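Local atomic coordinates of protein CT_858 (Chlamydia trachomatis, PDB entry 3DOR), a protein that probably acts as a secreted serine-type endopeptidase of the S41 peptidase family, cutting peptide bonds within protein substrates. Residues B[263-268]-B[291-296]; B[334-339]-B[470-475]; B[556-561]-B[567-572]. All coordinates share one frame; numbering follows the deposited sequence.

In the fold
Following the chain from the N terminus, interaction 1 comes first: it closes the piece that runs from the 263-268 loop through strands 268-271 and 278-284 back onto strand 290-297. Interaction 2 then closes a far longer excursion of 130 residues, bringing helix 468-478 against strand 333-337. Interaction 3 closes a tight reversal at the C terminus, where the 567-572 tail returns along helix 549-564. The three stand in series, none enclosing or crossing another. All meet at the mixed sheet, in which strands 290-297 and 333-337 are neighbours. Helix 549-564 touches both, through V559 against V293 and I335, and K556 reaches the carbonyl of I265.

Interaction 1: B[263-268]-B[291-296]; sequences PVIGPV and HKVGFL
I265 and F295 have the nearest pair of CA atoms across the contact, 8.2 Å apart, so the irregular 263-268 segment passes above strand 290-297 at side-chain distance and does not pair with it. The strand belongs to the mixed sheet of the S41 peptidase domain, between antiparallel strand 278-284 and parallel strand 333-337, the latter reached by a beta-alpha-beta crossover through helix 316-330. V293 and F295, two residues apart, turn their side chains to the same face, and I265 comes down upon that face from the loop.

The contact is wholly apolar and rests on the two branches of one isoleucine. With chi1 at 63°, I265 CG1 leans between the backbone N and the carbonyl carbon, and the chain runs straight on to I265 CD1, which meets V293 CG1 at 4.4 Å. The other branch, CG2, goes to the aromatic neighbour. A beta-branched residue suits this place because it can serve two partners at once, and all three side chains are buried.

The loop's polar backbone is held from several directions. I265 N is hydrogen-bonded to Y279 OH, I265 O to K556 NZ on helix 549-564, and G266 O to S281 OG. The rings of Y279 and F295 also meet, their planes about 20° apart, while L552 and I335 add further apolar cover to I265. G266 is fully stretched, a shape that glycine accepts easily just ahead of the P267 ring.

F295 itself extends along the face with CG anti to its backbone nitrogen (chi1 177°), which brings the ring beneath the loop; there its CD1 is met obliquely by I265 CG2, also at 4.4 Å.

Interaction 2: B[334-339]-B[470-475]; sequences LIIDQT and DFFPVV
D337 OD2 receives two hydrogen bonds from T339, and the turn so formed holds between them Q338, whose amide lies against F472 and P473. The T339 hydroxyl reaches the syn lone pair of D337 OD2 at 2.7 Å. T339 N approaches D337 OD2 on the anti side, 34° out of the carboxylate plane and 3.0 Å away, completing an Asx turn where strand 333-337 ends.

Q338 bends at chi2 and lays its amide obliquely beside the F472 ring, the planes 41° apart. The packing is tight, with Q338 OE1 only 3.0 Å from F472 CB. Both ends of this buried amide are satisfied: OE1 is hydrogen-bonded to Y301 OH, and NE2 to the backbone O of A469. That last bond explains the glutamine well. P473 has no N-H to give to the carbonyl four residues earlier, the helix kinks there, and Q338 NE2 takes the missing donor's place while resting 3.8 Å from P473 CD.

Deeper along the strand the contact turns apolar. F472 sends its ring across to the sheet, CG anti to its backbone N (chi1 -176°), and I336 CD1 meets the ring edge in plane, 3.9 Å from F472 CZ. The other branch, I336 CG2, lies 4.0 Å from F472 CE2, while V459 also touches the phenylalanine.

Strand 457-461, helix 468-478 and strand 483-486 form a beta-alpha-beta crossover whose helix is laid on the parallel strands, consistent with the crotonase-like fold of S41 peptidases.

Interaction 3: B[556-561]-B[567-572]; sequences KKLVCQ and GTIILA
The C-terminal tail of the chain doubles back along helix 549-564, and the 567-572 segment runs beside the last full turns of that helix in extended form. Q561 and I570 carry the junction. The glutamine amide lies alongside the tail and bonds to both polar backbone groups of one residue: Q561 NE2 donates to I570 O at 3.0 Å, nearly straight at 168°, and I570 N donates back to Q561 OE1 over a longer 3.3 Å.

This pair of hydrogen bonds lets a side chain serve a peptide much as a neighbouring strand would, with its N-H and C=O engaged together. I570 O sits almost exactly in the Q561 amide plane, only 1° out of it, whereas the I570 N-H comes to OE1 tilted 21° from the carbonyl plane. Two bonds also fix the rotation of the amide. Glutamine has the needed length: beyond CG the chain is extended, and CD and its two polar atoms reach clear of the helix to the tail.

One turn back, L558 supplies the apolar half. The helix it stands on covers the mixed sheet of the peptidase domain, and L558 itself touches I534 of strand 534-535, at one edge of that sheet within this chain, which L571 touches as well. The L558 and I569 side chains cross obliquely, with L558 CD2 3.6 Å from I569 CG2 and also 3.9 Å from I570 O. I569 spreads further, packing on L562, so a branched residue is well placed between helix and tail.

At the exposed end K557 runs its aliphatic part past the last modelled residue, with CD 3.9 Å from A572 O, and that same oxygen is hydrogen-bonded to K554 NZ.

Interaction 1: B[263-268]-B[291-296]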
# COMPACT_ATOMS: atom_id res chain seq x y z
N PRO B 263 5.67 14.30 36.25
CA PRO B 263 4.72 15.16 36.96
C PRO B 263 5.04 16.63 36.66
O PRO B 263 6.12 16.94 36.15
CB PRO B 263 4.94 14.78 38.43
CG PRO B 263 6.33 14.24 38.47
CD PRO B 263 6.45 13.47 37.19
N VAL B 264 4.11 17.54 36.95
CA VAL B 264 4.34 18.96 36.66
C VAL B 264 5.59 19.43 37.39
O VAL B 264 5.87 19.00 38.50
CB VAL B 264 3.12 19.84 37.06
CG1 VAL B 264 1.89 19.37 36.32
CG2 VAL B 264 2.88 19.78 38.55
N ILE B 265 6.33 20.33 36.74
CA ILE B 265 7.57 20.84 37.31
C ILE B 265 7.38 21.91 38.39
O ILE B 265 8.31 22.23 39.12
CB ILE B 265 8.47 21.41 36.18
CG1 ILE B 265 7.78 22.60 35.50
CG2 ILE B 265 8.76 20.30 35.16
CD1 ILE B 265 8.56 23.22 34.36
N GLY B 266 6.17 22.45 38.48
CA GLY B 266 5.91 23.46 39.49
C GLY B 266 4.48 23.93 39.41
O GLY B 266 3.70 23.40 38.62
N PRO B 267 4.08 24.92 40.24
CA PRO B 267 2.71 25.41 40.20
C PRO B 267 2.37 25.96 38.82
O PRO B 267 3.05 26.85 38.31
CB PRO B 267 2.69 26.48 41.30
CG PRO B 267 4.11 26.93 41.38
CD PRO B 267 4.87 25.63 41.26
N VAL B 268 1.31 25.42 38.23
CA VAL B 268 0.87 25.81 36.91
C VAL B 268 0.21 27.18 36.85
O VAL B 268 -0.72 27.46 37.59
CB VAL B 268 -0.11 24.77 36.35
CG1 VAL B 268 -0.62 25.21 34.99
CG2 VAL B 268 0.58 23.43 36.25
N HIS B 291 11.27 32.02 37.89
CA HIS B 291 11.25 32.20 36.45
C HIS B 291 10.04 31.47 35.87
O HIS B 291 9.66 30.41 36.36
CB HIS B 291 12.50 31.57 35.83
CG HIS B 291 13.79 32.19 36.28
ND1 HIS B 291 14.21 33.42 35.84
CD2 HIS B 291 14.75 31.74 37.13
CE1 HIS B 291 15.38 33.70 36.40
NE2 HIS B 291 15.73 32.70 37.18
N LYS B 292 9.44 32.03 34.83
CA LYS B 292 8.30 31.37 34.20
C LYS B 292 8.88 30.45 33.13
O LYS B 292 9.67 30.88 32.29
CB LYS B 292 7.35 32.39 33.57
CG LYS B 292 6.81 33.40 34.57
CD LYS B 292 5.44 33.94 34.17
CE LYS B 292 5.49 34.70 32.87
NZ LYS B 292 4.14 35.14 32.42
N VAL B 293 8.51 29.18 33.18
CA VAL B 293 9.04 28.23 32.21
C VAL B 293 7.96 27.40 31.55
O VAL B 293 7.04 26.92 32.20
CB VAL B 293 10.06 27.29 32.90
CG1 VAL B 293 10.58 26.25 31.90
CG2 VAL B 293 11.22 28.11 33.47
N GLY B 294 8.08 27.24 30.24
CA GLY B 294 7.11 26.43 29.52
C GLY B 294 7.50 24.97 29.52
O GLY B 294 8.69 24.63 29.61
N PHE B 295 6.49 24.10 29.46
CA PHE B 295 6.70 22.66 29.39
C PHE B 295 5.81 22.16 28.26
O PHE B 295 4.61 22.45 28.20
CB PHE B 295 6.30 21.95 30.68
CG PHE B 295 6.44 20.44 30.61
CD1 PHE B 295 7.63 19.81 30.98
CD2 PHE B 295 5.40 19.65 30.12
CE1 PHE B 295 7.78 18.43 30.86
CE2 PHE B 295 5.54 18.27 30.00
CZ PHE B 295 6.73 17.65 30.37
N LEU B 296 6.40 21.40 27.35
CA LEU B 296 5.69 20.86 26.21
C LEU B 296 6.19 19.44 25.96
O LEU B 296 7.38 19.19 25.98
CB LEU B 296 5.97 21.72 24.98
CG LEU B 296 5.43 21.33 23.60
CD1 LEU B 296 6.18 20.13 23.06
CD2 LEU B 296 3.95 21.02 23.70

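Interaction 2: B[334-339]-B[470-475]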
# COMPACT_ATOMS: atom_id res chain seq x y z
N LEU B 334 12.03 27.05 27.73
CA LEU B 334 11.07 26.01 27.40
C LEU B 334 11.66 24.61 27.58
O LEU B 334 12.75 24.31 27.08
CB LEU B 334 10.65 26.17 25.94
CG LEU B 334 9.35 25.62 25.33
CD1 LEU B 334 9.68 25.06 23.97
CD2 LEU B 334 8.68 24.57 26.19
N ILE B 335 10.92 23.75 28.28
CA ILE B 335 11.34 22.37 28.45
C ILE B 335 10.48 21.54 27.51
O ILE B 335 9.24 21.63 27.53
CB ILE B 335 11.12 21.88 29.89
CG1 ILE B 335 12.03 22.64 30.86
CG2 ILE B 335 11.41 20.37 29.97
CD1 ILE B 335 11.75 22.34 32.32
N ILE B 336 11.12 20.73 26.68
CA ILE B 336 10.41 19.86 25.75
C ILE B 336 10.66 18.41 26.15
O ILE B 336 11.80 17.93 26.09
CB ILE B 336 10.89 20.09 24.29
CG1 ILE B 336 10.50 21.49 23.82
CG2 ILE B 336 10.29 19.02 23.36
CD1 ILE B 336 10.96 21.81 22.41
N ASP B 337 9.60 17.73 26.57
CA ASP B 337 9.74 16.33 26.95
C ASP B 337 9.51 15.52 25.68
O ASP B 337 8.41 15.49 25.15
CB ASP B 337 8.70 15.94 28.00
CG ASP B 337 8.66 14.43 28.25
OD1 ASP B 337 7.69 13.96 28.88
OD2 ASP B 337 9.60 13.73 27.82
N GLN B 338 10.56 14.87 25.19
CA GLN B 338 10.43 14.09 23.97
C GLN B 338 10.73 12.61 24.21
O GLN B 338 10.97 11.86 23.26
CB GLN B 338 11.37 14.65 22.91
CG GLN B 338 11.04 14.18 21.54
CD GLN B 338 12.25 13.78 20.74
OE1 GLN B 338 12.27 13.95 19.52
NE2 GLN B 338 13.27 13.23 21.40
N THR B 339 10.71 12.18 25.48
CA THR B 339 10.98 10.78 25.82
C THR B 339 9.89 9.84 25.31
O THR B 339 8.78 10.28 25.01
CB THR B 339 11.07 10.60 27.35
OG1 THR B 339 9.85 11.05 27.96
CG2 THR B 339 12.23 11.40 27.91
N ASP B 470 15.12 10.53 17.26
CA ASP B 470 16.58 10.47 17.32
C ASP B 470 16.99 11.82 16.71
O ASP B 470 17.80 12.56 17.26
CB ASP B 470 17.17 9.38 16.39
CG ASP B 470 17.27 8.01 17.04
OD1 ASP B 470 17.86 7.90 18.13
OD2 ASP B 470 16.77 7.03 16.44
N PHE B 471 16.39 12.13 15.55
CA PHE B 471 16.70 13.35 14.79
C PHE B 471 16.42 14.70 15.46
O PHE B 471 17.22 15.64 15.33
CB PHE B 471 15.97 13.32 13.43
CG PHE B 471 16.25 12.09 12.60
CD1 PHE B 471 15.35 11.70 11.60
CD2 PHE B 471 17.39 11.32 12.81
CE1 PHE B 471 15.58 10.54 10.82
CE2 PHE B 471 17.64 10.17 12.05
CZ PHE B 471 16.73 9.78 11.05
N PHE B 472 15.29 14.80 16.15
CA PHE B 472 14.91 16.04 16.82
C PHE B 472 16.05 16.57 17.70
O PHE B 472 16.53 17.68 17.50
CB PHE B 472 13.62 15.85 17.66
CG PHE B 472 13.10 17.12 18.31
CD1 PHE B 472 12.42 18.07 17.57
CD2 PHE B 472 13.27 17.33 19.69
CE1 PHE B 472 11.90 19.23 18.18
CE2 PHE B 472 12.76 18.48 20.31
CZ PHE B 472 12.07 19.43 19.55
N PRO B 473 16.51 15.77 18.68
CA PRO B 473 17.60 16.28 19.52
C PRO B 473 18.94 16.45 18.79
O PRO B 473 19.71 17.36 19.11
CB PRO B 473 17.68 15.27 20.66
CG PRO B 473 17.26 14.00 19.99
CD PRO B 473 16.07 14.45 19.15
N VAL B 474 19.22 15.60 17.81
CA VAL B 474 20.49 15.71 17.11
C VAL B 474 20.60 17.03 16.34
O VAL B 474 21.66 17.66 16.33
CB VAL B 474 20.74 14.48 16.15
CG1 VAL B 474 20.14 14.71 14.76
CG2 VAL B 474 22.23 14.22 16.05
N VAL B 475 19.50 17.47 15.74
CA VAL B 475 19.49 18.73 15.00
C VAL B 475 19.69 19.90 15.96
O VAL B 475 20.49 20.80 15.70
CB VAL B 475 18.15 18.94 14.24
CG1 VAL B 475 18.12 20.34 13.62
CG2 VAL B 475 17.99 17.89 13.13

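Interaction 3: B[556-561]-B[567-572]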
# COMPACT_ATOMS: atom_id res chain seq x y z
N LYS B 556 15.38 21.35 36.56
CA LYS B 556 15.10 22.73 36.93
C LYS B 556 16.37 23.53 37.20
O LYS B 556 16.45 24.70 36.83
CB LYS B 556 14.15 22.78 38.14
CG LYS B 556 12.71 22.46 37.74
CD LYS B 556 11.69 22.63 38.86
CE LYS B 556 11.65 21.43 39.76
NZ LYS B 556 10.41 21.40 40.58
N LYS B 557 17.36 22.91 37.83
CA LYS B 557 18.62 23.60 38.09
C LYS B 557 19.28 23.91 36.76
O LYS B 557 19.82 25.00 36.57
CB LYS B 557 19.57 22.73 38.94
CG LYS B 557 19.21 22.68 40.42
CD LYS B 557 20.24 21.87 41.22
CE LYS B 557 19.92 21.86 42.72
NZ LYS B 557 18.55 21.31 42.99
N LEU B 558 19.24 22.95 35.85
CA LEU B 558 19.82 23.12 34.53
C LEU B 558 19.10 24.23 33.74
O LEU B 558 19.75 25.05 33.10
CB LEU B 558 19.77 21.80 33.75
CG LEU B 558 20.68 20.70 34.33
CD1 LEU B 558 20.44 19.38 33.61
CD2 LEU B 558 22.14 21.12 34.23
N VAL B 559 17.77 24.27 33.81
CA VAL B 559 17.01 25.31 33.11
C VAL B 559 17.35 26.69 33.68
O VAL B 559 17.51 27.65 32.93
CB VAL B 559 15.48 25.06 33.20
CG1 VAL B 559 14.69 26.27 32.66
CG2 VAL B 559 15.12 23.82 32.41
N CYS B 560 17.46 26.79 35.01
CA CYS B 560 17.81 28.07 35.61
C CYS B 560 19.18 28.54 35.09
O CYS B 560 19.37 29.73 34.82
CB CYS B 560 17.83 27.96 37.14
SG CYS B 560 16.18 27.85 37.88
N GLN B 561 20.12 27.61 34.93
CA GLN B 561 21.43 27.97 34.40
C GLN B 561 21.28 28.48 32.97
O GLN B 561 21.95 29.43 32.58
CB GLN B 561 22.39 26.78 34.41
CG GLN B 561 22.89 26.39 35.79
CD GLN B 561 23.84 25.20 35.73
OE1 GLN B 561 24.94 25.31 35.20
NE2 GLN B 561 23.40 24.07 36.27
N GLY B 567 28.15 31.13 31.61
CA GLY B 567 29.21 30.19 31.28
C GLY B 567 28.75 28.82 30.79
O GLY B 567 27.76 28.72 30.06
N THR B 568 29.45 27.77 31.21
CA THR B 568 29.11 26.41 30.79
C THR B 568 28.08 25.76 31.71
O THR B 568 28.10 25.97 32.92
CB THR B 568 30.37 25.53 30.74
OG1 THR B 568 31.23 25.99 29.69
CG2 THR B 568 30.01 24.07 30.49
N ILE B 569 27.16 25.00 31.12
CA ILE B 569 26.12 24.33 31.89
C ILE B 569 26.63 23.01 32.46
O ILE B 569 26.91 22.06 31.74
CB ILE B 569 24.86 24.04 31.03
CG1 ILE B 569 24.21 25.35 30.59
CG2 ILE B 569 23.85 23.26 31.84
CD1 ILE B 569 24.93 26.06 29.47
N ILE B 570 26.74 22.98 33.78
CA ILE B 570 27.24 21.81 34.49
C ILE B 570 26.21 21.19 35.43
O ILE B 570 25.45 21.89 36.09
CB ILE B 570 28.51 22.20 35.29
CG1 ILE B 570 29.69 22.39 34.33
CG2 ILE B 570 28.84 21.15 36.33
CD1 ILE B 570 30.87 23.08 34.99
N LEU B 571 26.20 19.86 35.47
CA LEU B 571 25.28 19.13 36.34
C LEU B 571 25.88 19.20 37.75
O LEU B 571 27.09 19.25 37.90
CB LEU B 571 25.21 17.66 35.87
CG LEU B 571 23.97 16.77 36.07
CD1 LEU B 571 24.26 15.36 35.52
CD2 LEU B 571 23.60 16.67 37.51
N ALA B 572 25.00 19.21 38.75
CA ALA B 572 25.34 19.25 40.18
C ALA B 572 24.37 20.17 40.93
O ALA B 572 23.40 19.64 41.53
CB ALA B 572 26.78 19.73 40.40